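Uncharacterized protein (Bacteroides ovatus, PDB 3P02) is of unknown function but pairs an N-terminal E-set-like region with a BT_3044-like C-terminal beta domain. Local coordinates at residues L153-S164 with S180-S191; L295-T303 with D309-W317. All blocks are in the same frame, centred on the assembly; numbering follows the deposited sequence. Where two conformers were deposited one is given.

Interaction 1: residues L153-S164 with S180-S191; sequences LFNEFSGRFSGS and STEIKLNVVTDS. With EDO (1,2-ethanediol), chain C.
Strand 159-162 runs antiparallel to strand 182-187, their axes 4.5 Å apart at the closest and inclined at 141°. Both belong to the large antiparallel sheet of the C-terminal domain. Gly159 with Leu185 and Phe161 with Ile183 are hydrogen-bonded pairs; Arg160 with Lys184 is a non-hydrogen-bonded pair between them. Gly163 N extends the ladder to Thr181 O. At the backbone angles of Gly159 a CB would jam against the preceding carbonyl oxygen, which calls for glycine.

Leu185 and Phe161 point to the same face of the sheet. Leu185 CD2 sits over the middle of the Phe161 ring, 3.6 Å from its centroid, as a CH-pi contact. Phe161 also meets Ile269 of strand 262-278 in the domain interior. On the other face, Arg160 bends at chi3 (-63°) and turns back to Glu182. In one of the two Glu182 conformers, NH1 gives a salt bridge to Glu182 OE1 at 2.9 Å. The oxygen lies in the guanidinium plane, but the nitrogen stands above the carboxylate plane. Arg160 NE is taken by Trp317 O.

Before the strand, Asn155 to Ser158 form a type I turn. Asn155 OD1 accepts from Phe157 N, an Asx turn. Val187 CB packs on Leu153 CB at 3.8 Å. The other end of the Asn155 amide points across: ND2 donates to Thr189 O at 2.8 Å, with the oxygen in the amide plane.

Interaction 2: residues L295-T303 with D309-W317; sequences LSVSRDLDT and DQGSDSKWW. With EDO (1,2-ethanediol), chain C.
Arg299 reaches across to the C-terminal tail and lays its guanidinium flat on the Trp316 indole, their centres 3.9 Å apart and the planes at 28°. Trp316 NE1 lies 3.3 Å from Arg299 CZ, over the middle of the group. Val297 CG1 is over the opposite face. The arginine chain is extended from CG to NE and passes close to Ser314 O. Its NH1 donates to Ser314 O at 3.1 Å, within the carbonyl plane. NH2 points elsewhere, to Ser158 O and Glu156 O. With an alanine in its place, Ser314 O and the carbonyls of Glu156 and Ser158 would probably lose a donor, and the indole its flat partner, so that the ring could shift.

Gln310 pairs with the end of the strand. Its OE1 accepts from Asp302 N at 2.9 Å, and its NE2 donates to Asp302 O at 2.8 Å. One side-chain amide thus mimics a neighbouring strand. A bend at chi2 (-66°) turns it to the backbone. The tail folds back along strand 287-302, the last strand of the chain, within the antiparallel sheet, with a 3-10 turn at 312-314. From that turn Asp313 O accepts from Asp300 N.

Lys315 leans CB on Val297 CG2 at 3.5 Å, the two side chains running in opposite directions. In one of its two conformers, bends at chi2 and chi4 bring NZ to Ser298 O, in the carbonyl plane. There NZ also donates to a bound 1,2-ethanediol, and a water links it to Ser298 N. Leu301 CD2 touches both Ser314 CB and Trp316 CZ3, 3.7 Å from each.

From the N terminus, strand 146-154 leads out of the N-terminal sheet and, after a turn, into strand 159-162. Interaction 1 then closes the loop holding strands 166-170 and 176-178. The chain runs on through the remaining strands of the large sheet to strand 287-302. Interaction 2 closes a short final loop there. The two follow in series and neither nests in the other. They meet in space. Strand 159-162 lies between strand 182-187 and strand 287-302: Ser162 N probably bonds to Ser296 O of the latter, while Arg160 N probably bonds to Lys315 O of the tail. The C-terminal rings of Trp316 and Trp317 meet Phe154, joining the tail to the junction of the two sheets.

Interaction 1: residues L153-S164 with S180-S191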
loop_
_atom_site.group_PDB
_atom_site.type_symbol
_atom_site.label_atom_id
_atom_site.label_comp_id
_atom_site.label_asym_id
_atom_site.label_seq_id
_atom_site.Cartn_x
_atom_site.Cartn_y
_atom_site.Cartn_z
ATOM N N LEU A 153 0.228 -3.626 -1.100
ATOM C CA LEU A 153 1.152 -4.585 -1.685
ATOM C C LEU A 153 2.554 -4.382 -1.100
ATOM O O LEU A 153 2.941 -3.239 -0.809
ATOM C CB LEU A 153 1.221 -4.365 -3.200
ATOM C CG LEU A 153 0.035 -4.875 -4.008
ATOM C CD1 LEU A 153 0.040 -4.223 -5.380
ATOM C CD2 LEU A 153 0.054 -6.399 -4.089
ATOM N N PHE A 154 3.326 -5.475 -0.988
ATOM C CA PHE A 154 4.713 -5.322 -0.583
ATOM C C PHE A 154 5.544 -6.398 -1.245
ATOM O O PHE A 154 5.015 -7.439 -1.626
ATOM C CB PHE A 154 4.914 -5.329 0.950
ATOM C CG PHE A 154 4.694 -6.652 1.653
ATOM C CD1 PHE A 154 3.408 -7.115 1.909
ATOM C CD2 PHE A 154 5.771 -7.399 2.121
ATOM C CE1 PHE A 154 3.199 -8.279 2.649
ATOM C CE2 PHE A 154 5.564 -8.575 2.850
ATOM C CZ PHE A 154 4.274 -9.013 3.107
ATOM N N ASN A 155 6.829 -6.113 -1.433
ATOM C CA ASN A 155 7.731 -7.149 -1.914
ATOM C C ASN A 155 9.043 -6.941 -1.115
ATOM O O ASN A 155 9.064 -6.129 -0.187
ATOM C CB ASN A 155 7.887 -7.112 -3.444
ATOM C CG ASN A 155 8.478 -5.832 -3.969
ATOM O OD1 ASN A 155 9.203 -5.136 -3.288
ATOM N ND2 ASN A 155 8.203 -5.521 -5.223
ATOM N N GLU A 156 10.116 -7.661 -1.439
ATOM C CA GLU A 156 11.379 -7.528 -0.704
ATOM C C GLU A 156 11.956 -6.114 -0.772
ATOM O O GLU A 156 12.690 -5.707 0.128
ATOM C CB GLU A 156 12.415 -8.512 -1.280
ATOM C CG GLU A 156 13.778 -8.427 -0.618
ATOM C CD GLU A 156 14.831 -9.392 -1.117
ATOM O OE1 GLU A 156 14.529 -10.223 -2.003
ATOM O OE2 GLU A 156 15.977 -9.294 -0.628
ATOM N N PHE A 157 11.608 -5.368 -1.824
ATOM C CA PHE A 157 12.230 -4.065 -2.114
ATOM C C PHE A 157 11.342 -2.867 -2.001
ATOM O O PHE A 157 11.742 -1.784 -2.458
ATOM C CB PHE A 157 12.699 -4.130 -3.587
ATOM C CG PHE A 157 13.437 -5.413 -3.938
ATOM C CD1 PHE A 157 14.719 -5.648 -3.454
ATOM C CD2 PHE A 157 12.822 -6.402 -4.715
ATOM C CE1 PHE A 157 15.378 -6.845 -3.736
ATOM C CE2 PHE A 157 13.494 -7.588 -5.023
ATOM C CZ PHE A 157 14.775 -7.793 -4.544
ATOM N N SER A 158 10.137 -3.030 -1.442
ATOM C CA SER A 158 9.167 -1.939 -1.444
ATOM C C SER A 158 9.059 -1.194 -0.124
ATOM O O SER A 158 9.593 -1.600 0.903
ATOM C CB SER A 158 7.793 -2.493 -1.821
ATOM O OG SER A 158 7.303 -3.354 -0.799
ATOM N N GLY A 159 8.303 -0.104 -0.156
ATOM C CA GLY A 159 7.976 0.613 1.059
ATOM C C GLY A 159 8.638 1.948 1.228
ATOM O O GLY A 159 8.992 2.615 0.252
ATOM N N ARG A 160 8.776 2.339 2.478
ATOM C CA ARG A 160 9.224 3.679 2.848
ATOM C C ARG A 160 10.742 3.739 2.919
ATOM O O ARG A 160 11.322 3.357 3.927
ATOM C CB ARG A 160 8.570 4.124 4.168
ATOM C CG ARG A 160 7.036 4.141 4.044
ATOM C CD ARG A 160 6.353 4.653 5.309
ATOM N NE ARG A 160 6.605 3.784 6.445
ATOM C CZ ARG A 160 7.408 4.050 7.473
ATOM N NH1 ARG A 160 8.112 5.178 7.505
ATOM N NH2 ARG A 160 7.526 3.183 8.469
ATOM N N PHE A 161 11.381 4.269 1.863
ATOM C CA PHE A 161 12.833 4.394 1.870
ATOM C C PHE A 161 13.265 5.783 2.292
ATOM O O PHE A 161 12.519 6.745 2.096
ATOM C CB PHE A 161 13.397 4.158 0.433
ATOM C CG PHE A 161 13.559 2.706 0.070
ATOM C CD1 PHE A 161 12.468 1.837 0.095
ATOM C CD2 PHE A 161 14.794 2.205 -0.299
ATOM C CE1 PHE A 161 12.630 0.477 -0.207
ATOM C CE2 PHE A 161 14.946 0.860 -0.648
ATOM C CZ PHE A 161 13.857 0.002 -0.597
ATOM N N SER A 162 14.489 5.890 2.847
ATOM C CA SER A 162 15.081 7.205 3.126
ATOM C C SER A 162 15.412 7.846 1.779
ATOM O O SER A 162 16.088 7.226 0.942
ATOM C CB SER A 162 16.349 7.078 3.972
ATOM O OG SER A 162 16.069 6.503 5.233
ATOM N N GLY A 163 14.953 9.075 1.569
ATOM C CA GLY A 163 15.196 9.749 0.295
ATOM C C GLY A 163 16.127 10.942 0.345
ATOM O O GLY A 163 16.335 11.599 -0.681
ATOM N N SER A 164 16.662 11.270 1.546
ATOM C CA SER A 164 17.479 12.494 1.699
ATOM C C SER A 164 18.775 12.511 0.872
ATOM O O SER A 164 19.346 13.584 0.680
ATOM C CB SER A 164 17.812 12.752 3.162
ATOM O OG SER A 164 16.616 12.978 3.897
ATOM N N SER A 180 13.344 14.710 -0.594
ATOM C CA SER A 180 12.279 14.227 0.288
ATOM C C SER A 180 12.863 13.299 1.311
ATOM O O SER A 180 13.636 12.408 0.935
ATOM C CB SER A 180 11.218 13.497 -0.532
ATOM O OG SER A 180 10.673 14.355 -1.529
ATOM N N THR A 181 12.472 13.449 2.588
ATOM C CA THR A 181 13.016 12.584 3.640
ATOM C C THR A 181 12.605 11.143 3.419
ATOM O O THR A 181 13.407 10.234 3.718
ATOM C CB THR A 181 12.612 13.038 5.055
ATOM O OG1 THR A 181 11.199 12.973 5.196
ATOM C CG2 THR A 181 13.118 14.412 5.401
ATOM N N GLU A 182 11.389 10.927 2.898
ATOM C CA GLU A 182 10.897 9.598 2.602
ATOM C C GLU A 182 10.468 9.515 1.145
ATOM O O GLU A 182 9.814 10.444 0.642
ATOM C CB GLU A 182 9.716 9.291 3.524
ATOM C CG GLU A 182 9.195 7.881 3.397
ATOM C CD GLU A 182 8.089 7.634 4.397
ATOM O OE1 GLU A 182 8.398 7.390 5.588
ATOM O OE2 GLU A 182 6.909 7.728 3.994
ATOM N N ILE A 183 10.821 8.422 0.485
ATOM C CA ILE A 183 10.407 8.128 -0.874
ATOM C C ILE A 183 9.812 6.731 -0.831
ATOM O O ILE A 183 10.509 5.783 -0.446
ATOM C CB ILE A 183 11.548 8.254 -1.906
ATOM C CG1 ILE A 183 11.941 9.761 -2.073
ATOM C CG2 ILE A 183 11.121 7.619 -3.263
ATOM C CD1 ILE A 183 13.079 10.013 -3.006
ATOM N N LYS A 184 8.537 6.614 -1.183
ATOM C CA LYS A 184 7.876 5.301 -1.211
ATOM C C LYS A 184 8.145 4.581 -2.515
ATOM O O LYS A 184 8.020 5.171 -3.608
ATOM C CB LYS A 184 6.365 5.461 -1.047
ATOM C CG LYS A 184 5.665 4.173 -0.593
ATOM C CD LYS A 184 4.199 4.400 -0.222
ATOM C CE LYS A 184 3.986 5.291 0.979
ATOM N NZ LYS A 184 2.586 5.205 1.479
ATOM N N LEU A 185 8.496 3.292 -2.417
ATOM C CA LEU A 185 8.678 2.425 -3.577
ATOM C C LEU A 185 7.415 1.568 -3.652
ATOM O O LEU A 185 7.143 0.785 -2.735
ATOM C CB LEU A 185 9.972 1.569 -3.458
ATOM C CG LEU A 185 11.267 2.218 -4.025
ATOM C CD1 LEU A 185 11.421 3.673 -3.690
ATOM C CD2 LEU A 185 12.528 1.383 -3.722
ATOM N N ASN A 186 6.612 1.811 -4.687
ATOM C CA ASN A 186 5.338 1.133 -4.946
ATOM C C ASN A 186 5.595 -0.132 -5.732
ATOM O O ASN A 186 6.588 -0.212 -6.443
ATOM C CB ASN A 186 4.432 2.075 -5.693
ATOM C CG ASN A 186 4.356 3.414 -4.999
ATOM O OD1 ASN A 186 3.870 3.509 -3.879
ATOM N ND2 ASN A 186 5.021 4.426 -5.552
ATOM N N VAL A 187 4.709 -1.113 -5.616
ATOM C CA VAL A 187 4.911 -2.425 -6.211
ATOM C C VAL A 187 4.327 -2.599 -7.611
ATOM O O VAL A 187 3.163 -2.281 -7.838
ATOM C CB VAL A 187 4.298 -3.489 -5.232
ATOM C CG1 VAL A 187 4.309 -4.897 -5.853
ATOM C CG2 VAL A 187 5.023 -3.490 -3.885
ATOM N N VAL A 188 5.111 -3.234 -8.519
ATOM C CA VAL A 188 4.630 -3.650 -9.833
ATOM C C VAL A 188 4.627 -5.205 -9.840
ATOM O O VAL A 188 3.609 -5.832 -10.140
ATOM C CB VAL A 188 5.473 -3.051 -10.992
ATOM C CG1 VAL A 188 4.853 -3.391 -12.347
ATOM C CG2 VAL A 188 5.612 -1.517 -10.841
ATOM N N THR A 189 5.800 -5.814 -9.560
ATOM C CA THR A 189 5.941 -7.277 -9.484
ATOM C C THR A 189 6.744 -7.609 -8.222
ATOM O O THR A 189 6.927 -6.733 -7.365
ATOM C CB THR A 189 6.632 -7.833 -10.755
ATOM O OG1 THR A 189 7.990 -7.385 -10.770
ATOM C CG2 THR A 189 5.933 -7.449 -12.060
ATOM N N ASP A 190 7.291 -8.829 -8.125
ATOM C CA ASP A 190 8.127 -9.128 -6.965
ATOM C C ASP A 190 9.507 -8.421 -7.059
ATOM O O ASP A 190 10.164 -8.284 -6.030
ATOM C CB ASP A 190 8.316 -10.647 -6.778
ATOM C CG ASP A 190 8.997 -11.388 -7.929
ATOM O OD1 ASP A 190 9.086 -10.821 -9.032
ATOM O OD2 ASP A 190 9.309 -12.581 -7.761
ATOM N N SER A 191 9.938 -7.974 -8.267
ATOM C CA SER A 191 11.268 -7.365 -8.435
ATOM C C SER A 191 11.223 -5.944 -9.011
ATOM O O SER A 191 12.249 -5.258 -8.988
ATOM C CB SER A 191 12.148 -8.237 -9.334
ATOM O OG SER A 191 11.700 -8.281 -10.681
HETATM C C1 EDO C . 12.862 5.617 5.931
HETATM O O1 EDO C . 12.688 4.206 5.844
HETATM C C2 EDO C . 12.155 6.124 7.171
HETATM O O2 EDO C . 12.613 5.414 8.330
HETATM O O HOH W 1 10.377 -9.534 -3.789
HETATM O O HOH W 2 14.750 12.910 -2.442
HETATM O O HOH W 3 15.967 10.441 4.604
#

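Interaction 2: residues L295-T303 with D309-W317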
loop_
_atom_site.group_PDB
_atom_site.type_symbol
_atom_site.label_atom_id
_atom_site.label_comp_id
_atom_site.label_asym_id
_atom_site.label_seq_id
_atom_site.Cartn_x
_atom_site.Cartn_y
_atom_site.Cartn_z
ATOM N N LEU A 295 19.211 5.708 -2.494
ATOM C CA LEU A 295 18.086 5.439 -1.595
ATOM C C LEU A 295 18.436 4.322 -0.654
ATOM O O LEU A 295 19.254 3.477 -0.996
ATOM C CB LEU A 295 16.867 5.003 -2.416
ATOM C CG LEU A 295 16.342 6.039 -3.440
ATOM C CD1 LEU A 295 15.285 5.414 -4.360
ATOM C CD2 LEU A 295 15.730 7.260 -2.731
ATOM N N SER A 296 17.811 4.284 0.509
ATOM C CA SER A 296 18.088 3.181 1.407
ATOM C C SER A 296 16.890 2.874 2.274
ATOM O O SER A 296 16.041 3.743 2.529
ATOM C CB SER A 296 19.302 3.462 2.292
ATOM O OG SER A 296 19.104 4.584 3.130
ATOM N N VAL A 297 16.808 1.612 2.702
ATOM C CA VAL A 297 15.801 1.202 3.667
ATOM C C VAL A 297 16.510 0.416 4.767
ATOM O O VAL A 297 17.451 -0.355 4.500
ATOM C CB VAL A 297 14.594 0.432 3.050
ATOM C CG1 VAL A 297 14.976 -0.971 2.586
ATOM C CG2 VAL A 297 13.407 0.372 4.030
ATOM N N SER A 298 16.047 0.606 5.993
ATOM C CA SER A 298 16.552 -0.134 7.141
ATOM C C SER A 298 15.314 -0.709 7.849
ATOM O O SER A 298 14.572 0.032 8.487
ATOM C CB SER A 298 17.364 0.793 8.046
ATOM O OG SER A 298 17.766 0.125 9.226
ATOM N N ARG A 299 15.045 -2.000 7.643
ATOM C CA ARG A 299 13.875 -2.652 8.218
ATOM C C ARG A 299 14.204 -3.318 9.535
ATOM O O ARG A 299 15.262 -3.920 9.648
ATOM C CB ARG A 299 13.326 -3.743 7.278
ATOM C CG ARG A 299 13.219 -3.407 5.785
ATOM C CD ARG A 299 12.383 -4.466 5.088
ATOM N NE ARG A 299 12.347 -4.317 3.625
ATOM C CZ ARG A 299 11.601 -3.428 2.959
ATOM N NH1 ARG A 299 10.884 -2.525 3.619
ATOM N NH2 ARG A 299 11.638 -3.383 1.627
ATOM N N ASP A 300 13.288 -3.236 10.503
ATOM C CA ASP A 300 13.324 -3.946 11.777
ATOM C C ASP A 300 12.227 -4.968 11.698
ATOM O O ASP A 300 11.061 -4.608 11.511
ATOM C CB ASP A 300 13.084 -2.993 12.953
ATOM C CG ASP A 300 14.246 -2.077 13.284
ATOM O OD1 ASP A 300 15.288 -2.169 12.605
ATOM O OD2 ASP A 300 14.097 -1.249 14.201
ATOM N N LEU A 301 12.604 -6.241 11.721
ATOM C CA LEU A 301 11.641 -7.311 11.549
ATOM C C LEU A 301 11.671 -8.242 12.728
ATOM O O LEU A 301 12.737 -8.772 13.084
ATOM C CB LEU A 301 11.964 -8.101 10.270
ATOM C CG LEU A 301 11.982 -7.290 8.956
ATOM C CD1 LEU A 301 12.727 -8.066 7.853
ATOM C CD2 LEU A 301 10.556 -6.920 8.523
ATOM N N ASP A 302 10.504 -8.462 13.322
ATOM C CA ASP A 302 10.414 -9.413 14.418
ATOM C C ASP A 302 10.264 -10.769 13.751
ATOM O O ASP A 302 9.194 -11.078 13.212
ATOM C CB ASP A 302 9.243 -9.057 15.346
ATOM C CG ASP A 302 9.076 -9.986 16.533
ATOM O OD1 ASP A 302 9.575 -11.137 16.465
ATOM O OD2 ASP A 302 8.366 -9.591 17.502
ATOM N N THR A 303 11.341 -11.578 13.787
ATOM C CA THR A 303 11.351 -12.864 13.076
ATOM C C THR A 303 10.377 -13.892 13.678
ATOM O O THR A 303 10.249 -14.985 13.117
ATOM C CB THR A 303 12.756 -13.452 13.037
ATOM O OG1 THR A 303 13.153 -13.749 14.360
ATOM C CG2 THR A 303 13.776 -12.518 12.366
ATOM N N ASP A 309 2.160 -9.289 9.684
ATOM C CA ASP A 309 1.863 -8.801 11.023
ATOM C C ASP A 309 2.935 -7.854 11.531
ATOM O O ASP A 309 2.864 -7.414 12.678
ATOM C CB ASP A 309 1.686 -9.975 11.981
ATOM C CG ASP A 309 0.500 -10.838 11.603
ATOM O OD1 ASP A 309 -0.517 -10.281 11.126
ATOM O OD2 ASP A 309 0.616 -12.061 11.701
ATOM N N GLN A 310 3.939 -7.524 10.676
ATOM C CA GLN A 310 4.981 -6.578 11.135
ATOM C C GLN A 310 4.402 -5.198 11.281
ATOM O O GLN A 310 3.488 -4.832 10.532
ATOM C CB GLN A 310 6.162 -6.512 10.155
ATOM C CG GLN A 310 6.873 -7.875 9.937
ATOM C CD GLN A 310 7.575 -8.401 11.161
ATOM O OE1 GLN A 310 8.128 -7.644 11.959
ATOM N NE2 GLN A 310 7.519 -9.729 11.368
ATOM N N GLY A 311 4.956 -4.423 12.206
ATOM C CA GLY A 311 4.571 -3.027 12.362
ATOM C C GLY A 311 5.248 -2.138 11.321
ATOM O O GLY A 311 5.946 -2.634 10.432
ATOM N N SER A 312 5.059 -0.821 11.415
ATOM C CA SER A 312 5.610 0.104 10.423
ATOM C C SER A 312 7.151 0.180 10.469
ATOM O O SER A 312 7.752 0.686 9.499
ATOM C CB SER A 312 5.003 1.499 10.596
ATOM O OG SER A 312 5.196 1.955 11.924
ATOM N N ASP A 313 7.812 -0.326 11.560
ATOM C CA ASP A 313 9.289 -0.323 11.589
ATOM C C ASP A 313 9.869 -1.324 10.537
ATOM O O ASP A 313 11.073 -1.268 10.248
ATOM C CB ASP A 313 9.849 -0.611 12.986
ATOM C CG ASP A 313 9.691 0.577 13.949
ATOM O OD1 ASP A 313 9.336 1.678 13.482
ATOM O OD2 ASP A 313 9.981 0.411 15.146
ATOM N N SER A 314 8.984 -2.167 9.908
ATOM C CA SER A 314 9.374 -3.019 8.791
ATOM C C SER A 314 9.629 -2.156 7.564
ATOM O O SER A 314 10.297 -2.599 6.631
ATOM C CB SER A 314 8.268 -4.020 8.467
ATOM O OG SER A 314 7.135 -3.306 7.980
ATOM N N LYS A 315 9.040 -0.934 7.559
ATOM C CA LYS A 315 9.109 0.035 6.461
ATOM C C LYS A 315 8.336 -0.435 5.214
ATOM O O LYS A 315 8.364 0.250 4.203
ATOM C CB LYS A 315 10.556 0.425 6.080
ATOM C CG LYS A 315 11.475 0.779 7.247
ATOM C CD LYS A 315 10.955 1.945 8.115
ATOM C CE LYS A 315 11.806 2.107 9.366
ATOM N NZ LYS A 315 13.178 2.593 9.057
ATOM N N TRP A 316 7.588 -1.565 5.287
ATOM C CA TRP A 316 6.771 -1.964 4.128
ATOM C C TRP A 316 5.502 -1.099 4.066
ATOM O O TRP A 316 4.839 -1.041 3.034
ATOM C CB TRP A 316 6.371 -3.426 4.251
ATOM C CG TRP A 316 7.442 -4.374 3.838
ATOM C CD1 TRP A 316 8.171 -4.356 2.680
ATOM C CD2 TRP A 316 7.788 -5.582 4.514
ATOM N NE1 TRP A 316 8.992 -5.461 2.626
ATOM C CE2 TRP A 316 8.772 -6.234 3.734
ATOM C CE3 TRP A 316 7.330 -6.200 5.690
ATOM C CZ2 TRP A 316 9.315 -7.482 4.097
ATOM C CZ3 TRP A 316 7.872 -7.424 6.052
ATOM C CH2 TRP A 316 8.859 -8.052 5.265
ATOM N N TRP A 317 5.145 -0.506 5.210
ATOM C CA TRP A 317 3.962 0.345 5.415
ATOM C C TRP A 317 4.235 1.257 6.614
ATOM O O TRP A 317 5.377 1.243 7.123
ATOM C CB TRP A 317 2.669 -0.503 5.615
ATOM C CG TRP A 317 2.909 -1.730 6.441
ATOM C CD1 TRP A 317 3.057 -1.792 7.795
ATOM C CD2 TRP A 317 3.093 -3.069 5.952
ATOM N NE1 TRP A 317 3.299 -3.091 8.187
ATOM C CE2 TRP A 317 3.321 -3.898 7.075
ATOM C CE3 TRP A 317 3.052 -3.657 4.671
ATOM C CZ2 TRP A 317 3.593 -5.269 6.953
ATOM C CZ3 TRP A 317 3.308 -5.014 4.561
ATOM C CH2 TRP A 317 3.597 -5.795 5.685
ATOM O OXT TRP A 317 3.322 2.022 7.017
HETATM C C1 EDO C . 12.862 5.617 5.931
HETATM O O1 EDO C . 12.688 4.206 5.844
HETATM C C2 EDO C . 12.155 6.124 7.171
HETATM O O2 EDO C . 12.613 5.414 8.330
HETATM O O HOH W 4 14.887 3.089 6.652
HETATM O O HOH W 5 11.912 -1.359 15.890
#